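Local structure of oxalate--CoA ligase (Arabidopsis thaliana, 5IE2) at residues Ile71-Val76 and Ala83-Ala88; Gly164-His169 and His216-Gly221. The protein belongs to the ANL superfamily of AMP-binding enzymes, pairing a large N-terminal portion with a small C-terminal domain. All coordinates share one frame; numbering follows the deposited sequence.

From the N terminus, the chain first meets contact 1, where helix 67-78 turns back onto strand 82-85 and closes a short loop, with six residues between the segments. Contact 2 opens only after contact 1 is complete; it joins strand 164-169 to helix 215-227 across 46 intervening residues. The two loops therefore lie in series, neither enclosing nor crossing the other, yet their centres are about 9 Å apart. Ala83 bridges them, its N 2.8 Å from Ala165 O and its O 2.9 Å from Phe167 N, probable hydrogen bonds in a parallel pattern. Contact 1 lies within a beta-alpha-beta unit, Ala83 joins its last strand to strand 164-169, and contact 2 packs that strand on helix 215-227.

Contact 1: Ile71-Val76 and Ala83-Ala88; sequences IMFLAV and AAPLNA
In the beta-alpha-beta unit of strand 58-61, helix 67-78 and strand 82-85, the helix packs on the second strand through Phe73 and Val76, which meet Ala83 and Pro85. Ala83 is the centre of the contact. Its CB lies 3.6 Å from Phe73 CD1 and equally far from Phe73 CE1, so the methyl group meets both ring carbons at an oblique angle to the ring. The bond from CA to CB of Phe73 does not aim at the strand; with CG anti to the backbone N (chi1 178°) the ring nevertheless ends up beside it. Farther along the strand, Pro85 CG approaches the same ring more loosely, 4.4 Å from Phe73 CE1.

One helical turn on, Val76 points toward the strand and uses a single branch. CG1 of Val76, anti to its own N (chi1 164°), sits 3.6 Å from the backbone N of Ala83 and 4.0 Å from Ala83 CB. The small side chain of Ala83 is thus touched by both Phe73 and Val76, and the backbones come close: the CA atoms of Val76 and Ala83 are 6.0 Å apart. No hydrogen bond spans the two segments, and all four touching residues are buried.

Strand alternation sorts the remaining contacts. Ala83 and Pro85 look toward the helix, while Ala84 turns its side chain away and makes backbone hydrogen bonds to Val59 and Leu61 of the neighbouring strand. Elsewhere on the helix, Ile71 and Ala75 pack on Leu36 and Ala43 of helix 33-50, and Leu74 reaches both Ile40 of that helix and Leu223 of helix 215-227. The short helix and strand axes run 149° apart, roughly antiparallel, the arrangement of a beta-alpha-beta crossover, in which the helix packs on the parallel strands it connects.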
ATOM      1  N   ILE A  71     -15.617   0.577  -9.462  1.00 15.84           N
ATOM      2  CA  ILE A  71     -16.134   0.720 -10.814  1.00 14.68           C
ATOM      3  C   ILE A  71     -15.616   1.995 -11.452  1.00 15.04           C
ATOM      4  O   ILE A  71     -15.191   1.976 -12.613  1.00 15.61           O
ATOM      5  CB  ILE A  71     -17.678   0.725 -10.836  1.00 15.78           C
ATOM      6  CG1 ILE A  71     -18.194  -0.635 -10.338  1.00 16.01           C
ATOM      7  CG2 ILE A  71     -18.190   1.059 -12.341  1.00 16.12           C
ATOM      8  CD1 ILE A  71     -19.712  -0.669  -9.998  1.00 15.73           C
ATOM      9  N   MET A  72     -15.676   3.119 -10.739  1.00 15.40           N
ATOM     10  CA  MET A  72     -15.273   4.387 -11.370  1.00 16.46           C
ATOM     11  C   MET A  72     -13.763   4.502 -11.589  1.00 16.07           C
ATOM     12  O   MET A  72     -13.313   5.092 -12.579  1.00 15.93           O
ATOM     13  CB  MET A  72     -15.766   5.590 -10.546  1.00 15.37           C
ATOM     14  CG  MET A  72     -17.351   5.785 -10.609  1.00 15.85           C
ATOM     15  SD  MET A  72     -18.052   5.497 -12.273  1.00 20.25           S
ATOM     16  CE  MET A  72     -17.324   6.852 -13.247  1.00 17.90           C
ATOM     17  N   PHE A  73     -12.970   3.921 -10.689  1.00 15.12           N
ATOM     18  CA  PHE A  73     -11.509   3.858 -10.898  1.00 14.72           C
ATOM     19  C   PHE A  73     -11.185   3.179 -12.235  1.00 14.79           C
ATOM     20  O   PHE A  73     -10.407   3.723 -13.078  1.00 14.29           O
ATOM     21  CB  PHE A  73     -10.831   3.109  -9.744  1.00 15.93           C
ATOM     22  CG  PHE A  73      -9.338   2.971  -9.912  1.00 17.01           C
ATOM     23  CD1 PHE A  73      -8.502   4.017  -9.502  1.00 20.64           C
ATOM     24  CD2 PHE A  73      -8.796   1.831 -10.457  1.00 17.71           C
ATOM     25  CE1 PHE A  73      -7.092   3.902  -9.648  1.00 22.13           C
ATOM     26  CE2 PHE A  73      -7.398   1.698 -10.615  1.00 20.70           C
ATOM     27  CZ  PHE A  73      -6.562   2.754 -10.216  1.00 22.68           C
ATOM     28  N   LEU A  74     -11.799   2.009 -12.432  1.00 13.24           N
ATOM     29  CA  LEU A  74     -11.498   1.264 -13.664  1.00 14.68           C
ATOM     30  C   LEU A  74     -12.150   1.901 -14.895  1.00 14.92           C
ATOM     31  O   LEU A  74     -11.619   1.744 -16.005  1.00 14.42           O
ATOM     32  CB  LEU A  74     -11.967  -0.188 -13.523  1.00 13.20           C
ATOM     33  CG  LEU A  74     -11.078  -0.932 -12.496  1.00 16.86           C
ATOM     34  CD1 LEU A  74     -11.616  -2.326 -12.160  1.00 17.30           C
ATOM     35  CD2 LEU A  74      -9.553  -1.057 -13.011  1.00 16.36           C
ATOM     36  N   ALA A  75     -13.306   2.582 -14.711  1.00 14.87           N
ATOM     37  CA  ALA A  75     -13.965   3.286 -15.854  1.00 15.32           C
ATOM     38  C   ALA A  75     -13.116   4.467 -16.306  1.00 16.10           C
ATOM     39  O   ALA A  75     -12.990   4.731 -17.500  1.00 16.95           O
ATOM     40  CB  ALA A  75     -15.386   3.766 -15.490  1.00 14.20           C
ATOM     41  N   VAL A  76     -12.552   5.196 -15.351  1.00 15.30           N
ATOM     42  CA  VAL A  76     -11.663   6.327 -15.684  1.00 15.36           C
ATOM     43  C   VAL A  76     -10.511   5.775 -16.522  1.00 16.09           C
ATOM     44  O   VAL A  76     -10.169   6.342 -17.613  1.00 16.92           O
ATOM     45  CB  VAL A  76     -11.146   7.063 -14.420  1.00 15.65           C
ATOM     46  CG1 VAL A  76      -9.924   7.975 -14.769  1.00 14.02           C
ATOM     47  CG2 VAL A  76     -12.321   7.899 -13.798  1.00 12.33           C
ATOM     48  N   ALA A  83      -6.635   8.192 -13.256  1.00 15.75           N
ATOM     49  CA  ALA A  83      -7.356   8.265 -11.963  1.00 14.12           C
ATOM     50  C   ALA A  83      -6.458   8.869 -10.887  1.00 16.11           C
ATOM     51  O   ALA A  83      -5.315   8.429 -10.768  1.00 16.52           O
ATOM     52  CB  ALA A  83      -7.802   6.903 -11.553  1.00 13.26           C
ATOM     53  N   ALA A  84      -6.970   9.844 -10.111  1.00 16.55           N
ATOM     54  CA  ALA A  84      -6.238  10.449  -9.007  1.00 17.79           C
ATOM     55  C   ALA A  84      -7.082  10.239  -7.728  1.00 16.84           C
ATOM     56  O   ALA A  84      -7.860  11.126  -7.345  1.00 17.06           O
ATOM     57  CB  ALA A  84      -5.997  11.944  -9.283  1.00 19.12           C
ATOM     58  N   PRO A  85      -6.939   9.077  -7.102  1.00 16.95           N
ATOM     59  CA  PRO A  85      -7.670   8.791  -5.841  1.00 16.86           C
ATOM     60  C   PRO A  85      -7.103   9.675  -4.724  1.00 18.13           C
ATOM     61  O   PRO A  85      -5.887   9.864  -4.622  1.00 17.01           O
ATOM     62  CB  PRO A  85      -7.398   7.313  -5.596  1.00 20.63           C
ATOM     63  CG  PRO A  85      -6.294   6.916  -6.537  1.00 20.29           C
ATOM     64  CD  PRO A  85      -6.144   7.928  -7.586  1.00 17.88           C
ATOM     65  N   LEU A  86      -7.985  10.241  -3.904  1.00 17.26           N
ATOM     66  CA  LEU A  86      -7.580  11.157  -2.844  1.00 19.36           C
ATOM     67  C   LEU A  86      -8.218  10.714  -1.521  1.00 20.01           C
ATOM     68  O   LEU A  86      -9.357  10.221  -1.511  1.00 21.30           O
ATOM     69  CB  LEU A  86      -8.004  12.595  -3.175  1.00 20.49           C
ATOM     70  CG  LEU A  86      -7.326  13.201  -4.422  1.00 20.12           C
ATOM     71  CD1 LEU A  86      -7.900  14.589  -4.680  1.00 18.88           C
ATOM     72  CD2 LEU A  86      -5.803  13.280  -4.243  1.00 19.91           C
ATOM     73  N   ASN A  87      -7.466  10.849  -0.440  1.00 20.17           N
ATOM     74  CA  ASN A  87      -7.914  10.566   0.927  1.00 18.85           C
ATOM     75  C   ASN A  87      -9.180  11.343   1.246  1.00 18.83           C
ATOM     76  O   ASN A  87      -9.138  12.555   1.228  1.00 21.36           O
ATOM     77  CB  ASN A  87      -6.780  10.975   1.900  1.00 21.52           C
ATOM     78  CG  ASN A  87      -7.058  10.575   3.364  1.00 23.23           C
ATOM     79  OD1 ASN A  87      -8.184  10.273   3.735  1.00 22.52           O
ATOM     80  ND2 ASN A  87      -6.010  10.579   4.187  1.00 23.22           N
ATOM     81  N   ALA A  88     -10.278  10.676   1.590  1.00 20.09           N
ATOM     82  CA  ALA A  88     -11.530  11.375   1.839  1.00 21.10           C
ATOM     83  C   ALA A  88     -11.437  12.303   3.048  1.00 22.98           C
ATOM     84  O   ALA A  88     -12.292  13.186   3.206  1.00 23.63           O
ATOM     85  CB  ALA A  88     -12.691  10.363   2.048  1.00 24.79           C
TER

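Contact 2: Gly164-His169 and His216-Gly221; sequences GALFLH and HGLLAG
Apolar contact between leucines is the whole of the direct interaction: Leu166 of strand 164-169 and Leu218 of helix 215-227 reach toward each other and meet tip to tip. Leu218 CD2 does the touching from the helix, 3.8 Å from Leu166 CD2 and 4.2 Å from Leu166 CD1, so one methyl faces both branches of its partner. Each side chain holds CG anti to its backbone N (chi1 170° in Leu166, -176° in Leu218), which lets the two side chains span the 10.6 Å between Leu166 CA and Leu218 CA. A looser touch comes from Leu219, whose CD2 is 4.4 Å from Leu166 CD2. Phe73 of helix 67-78 packs on both Leu166 and Leu218, so the three side chains form one buried apolar cluster.

Hydrogen bonds stay within each side of the contact or run elsewhere. On the strand, two successive residues, Ala165 and Leu166, are both paired with Leu182 of strand 179-183, a classic beta bulge. The helix makes a wider pi-type turn here, and His216, on its far flank, is bonded through ND1 to Ser289 OG and through NE2 to Thr258 OG1.

Strands 164-169 and 179-183 form an antiparallel hairpin, and the link between them carries the glycine- and hydroxyl-rich signature loop of ANL enzymes; Leu166 thus packs the base of that hairpin onto helix 215-227.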
ATOM      1  N   GLY A 164      -1.334   7.388 -19.386  1.00 16.82           N
ATOM      2  CA  GLY A 164      -1.355   7.542 -17.928  1.00 18.91           C
ATOM      3  C   GLY A 164      -2.587   6.833 -17.390  1.00 18.96           C
ATOM      4  O   GLY A 164      -3.611   6.780 -18.049  1.00 18.26           O
ATOM      5  N   ALA A 165      -2.494   6.281 -16.178  1.00 16.64           N
ATOM      6  CA  ALA A 165      -3.629   5.595 -15.613  1.00 15.90           C
ATOM      7  C   ALA A 165      -3.849   5.964 -14.150  1.00 15.63           C
ATOM      8  O   ALA A 165      -4.987   5.936 -13.675  1.00 16.84           O
ATOM      9  CB  ALA A 165      -3.418   4.030 -15.737  1.00 12.98           C
ATOM     10  N   LEU A 166      -2.767   6.268 -13.422  1.00 16.48           N
ATOM     11  CA  LEU A 166      -2.896   6.438 -11.952  1.00 14.80           C
ATOM     12  C   LEU A 166      -1.939   7.544 -11.563  1.00 18.10           C
ATOM     13  O   LEU A 166      -0.828   7.605 -12.095  1.00 19.09           O
ATOM     14  CB  LEU A 166      -2.582   5.129 -11.236  1.00 14.43           C
ATOM     15  CG  LEU A 166      -2.446   5.192  -9.718  1.00 15.99           C
ATOM     16  CD1 LEU A 166      -3.775   5.698  -9.165  1.00 16.48           C
ATOM     17  CD2 LEU A 166      -2.104   3.813  -9.151  1.00 18.57           C
ATOM     18  N   PHE A 167      -2.391   8.474 -10.739  1.00 15.10           N
ATOM     19  CA  PHE A 167      -1.521   9.539 -10.275  1.00 18.27           C
ATOM     20  C   PHE A 167      -1.704   9.575  -8.766  1.00 20.20           C
ATOM     21  O   PHE A 167      -2.844   9.670  -8.324  1.00 17.94           O
ATOM     22  CB  PHE A 167      -1.893  10.894 -10.882  1.00 19.90           C
ATOM     23  CG  PHE A 167      -1.010  12.025 -10.399  1.00 23.01           C
ATOM     24  CD1 PHE A 167       0.244  12.213 -10.944  1.00 25.94           C
ATOM     25  CD2 PHE A 167      -1.436  12.886  -9.396  1.00 23.63           C
ATOM     26  CE1 PHE A 167       1.077  13.257 -10.491  1.00 25.03           C
ATOM     27  CE2 PHE A 167      -0.608  13.957  -8.938  1.00 23.92           C
ATOM     28  CZ  PHE A 167       0.611  14.141  -9.492  1.00 24.77           C
ATOM     29  N   LEU A 168      -0.591   9.482  -8.028  1.00 21.67           N
ATOM     30  CA  LEU A 168      -0.544   9.404  -6.549  1.00 23.67           C
ATOM     31  C   LEU A 168       0.564  10.310  -6.049  1.00 26.47           C
ATOM     32  O   LEU A 168       1.443  10.704  -6.817  1.00 26.99           O
ATOM     33  CB  LEU A 168      -0.251   7.969  -6.060  1.00 25.23           C
ATOM     34  CG  LEU A 168      -1.340   6.981  -6.386  1.00 26.94           C
ATOM     35  CD1 LEU A 168      -0.891   5.579  -6.085  1.00 26.70           C
ATOM     36  CD2 LEU A 168      -2.555   7.364  -5.566  1.00 29.39           C
ATOM     37  N   HIS A 169       0.514  10.640  -4.763  1.00 27.28           N
ATOM     38  CA  HIS A 169       1.637  11.280  -4.096  1.00 32.50           C
ATOM     39  C   HIS A 169       2.222  10.286  -3.115  1.00 35.05           C
ATOM     40  O   HIS A 169       1.540   9.370  -2.664  1.00 33.37           O
ATOM     41  CB  HIS A 169       1.218  12.551  -3.366  1.00 33.88           C
ATOM     42  CG  HIS A 169       1.186  13.753  -4.247  1.00 35.24           C
ATOM     43  ND1 HIS A 169       0.102  14.073  -5.043  1.00 35.39           N
ATOM     44  CD2 HIS A 169       2.136  14.691  -4.508  1.00 37.48           C
ATOM     45  CE1 HIS A 169       0.376  15.176  -5.729  1.00 37.50           C
ATOM     46  NE2 HIS A 169       1.599  15.574  -5.418  1.00 38.54           N
ATOM     47  N   HIS A 216      -0.754   0.005  -1.889  1.00 15.37           N
ATOM     48  CA  HIS A 216      -0.725  -1.362  -1.327  1.00 14.26           C
ATOM     49  C   HIS A 216      -2.129  -2.010  -1.469  1.00 18.32           C
ATOM     50  O   HIS A 216      -2.293  -3.076  -2.099  1.00 16.54           O
ATOM     51  CB  HIS A 216      -0.257  -1.318   0.139  1.00 12.93           C
ATOM     52  CG  HIS A 216      -0.184  -2.660   0.834  1.00 14.33           C
ATOM     53  ND1 HIS A 216       0.466  -2.820   2.045  1.00 15.76           N
ATOM     54  CD2 HIS A 216      -0.767  -3.853   0.564  1.00 15.56           C
ATOM     55  CE1 HIS A 216       0.333  -4.074   2.452  1.00 16.18           C
ATOM     56  NE2 HIS A 216      -0.432  -4.714   1.585  1.00 16.35           N
ATOM     57  N   GLY A 217      -3.142  -1.392  -0.877  1.00 18.69           N
ATOM     58  CA  GLY A 217      -4.485  -1.977  -1.002  1.00 17.95           C
ATOM     59  C   GLY A 217      -4.957  -1.969  -2.443  1.00 16.35           C
ATOM     60  O   GLY A 217      -5.582  -2.936  -2.914  1.00 15.62           O
ATOM     61  N   LEU A 218      -4.653  -0.898  -3.181  1.00 16.34           N
ATOM     62  CA  LEU A 218      -5.116  -0.803  -4.573  1.00 15.88           C
ATOM     63  C   LEU A 218      -4.500  -1.872  -5.482  1.00 15.76           C
ATOM     64  O   LEU A 218      -5.230  -2.569  -6.187  1.00 14.21           O
ATOM     65  CB  LEU A 218      -4.786   0.576  -5.141  1.00 16.14           C
ATOM     66  CG  LEU A 218      -5.247   0.956  -6.527  1.00 17.62           C
ATOM     67  CD1 LEU A 218      -6.790   0.866  -6.538  1.00 15.27           C
ATOM     68  CD2 LEU A 218      -4.797   2.397  -6.855  1.00 20.28           C
ATOM     69  N   LEU A 219      -3.156  -1.967  -5.516  1.00 16.44           N
ATOM     70  CA  LEU A 219      -2.486  -2.926  -6.433  1.00 15.21           C
ATOM     71  C   LEU A 219      -2.566  -4.363  -5.967  1.00 14.26           C
ATOM     72  O   LEU A 219      -2.844  -5.270  -6.753  1.00 16.52           O
ATOM     73  CB  LEU A 219      -0.970  -2.580  -6.639  1.00 13.72           C
ATOM     74  CG  LEU A 219      -0.707  -1.696  -7.851  1.00 14.73           C
ATOM     75  CD1 LEU A 219      -0.968  -2.469  -9.190  1.00 18.51           C
ATOM     76  CD2 LEU A 219      -1.546  -0.359  -7.797  1.00 15.31           C
ATOM     77  N   ALA A 220      -2.278  -4.623  -4.695  1.00 15.30           N
ATOM     78  CA  ALA A 220      -2.204  -6.016  -4.254  1.00 15.09           C
ATOM     79  C   ALA A 220      -3.562  -6.567  -3.916  1.00 17.32           C
ATOM     80  O   ALA A 220      -3.942  -7.631  -4.407  1.00 18.42           O
ATOM     81  CB  ALA A 220      -1.253  -6.155  -3.008  1.00 17.32           C
ATOM     82  N   GLY A 221      -4.269  -5.887  -3.017  1.00 17.56           N
ATOM     83  CA  GLY A 221      -5.581  -6.414  -2.617  1.00 17.63           C
ATOM     84  C   GLY A 221      -6.616  -6.408  -3.756  1.00 18.29           C
ATOM     85  O   GLY A 221      -7.265  -7.420  -4.003  1.00 18.62           O
TER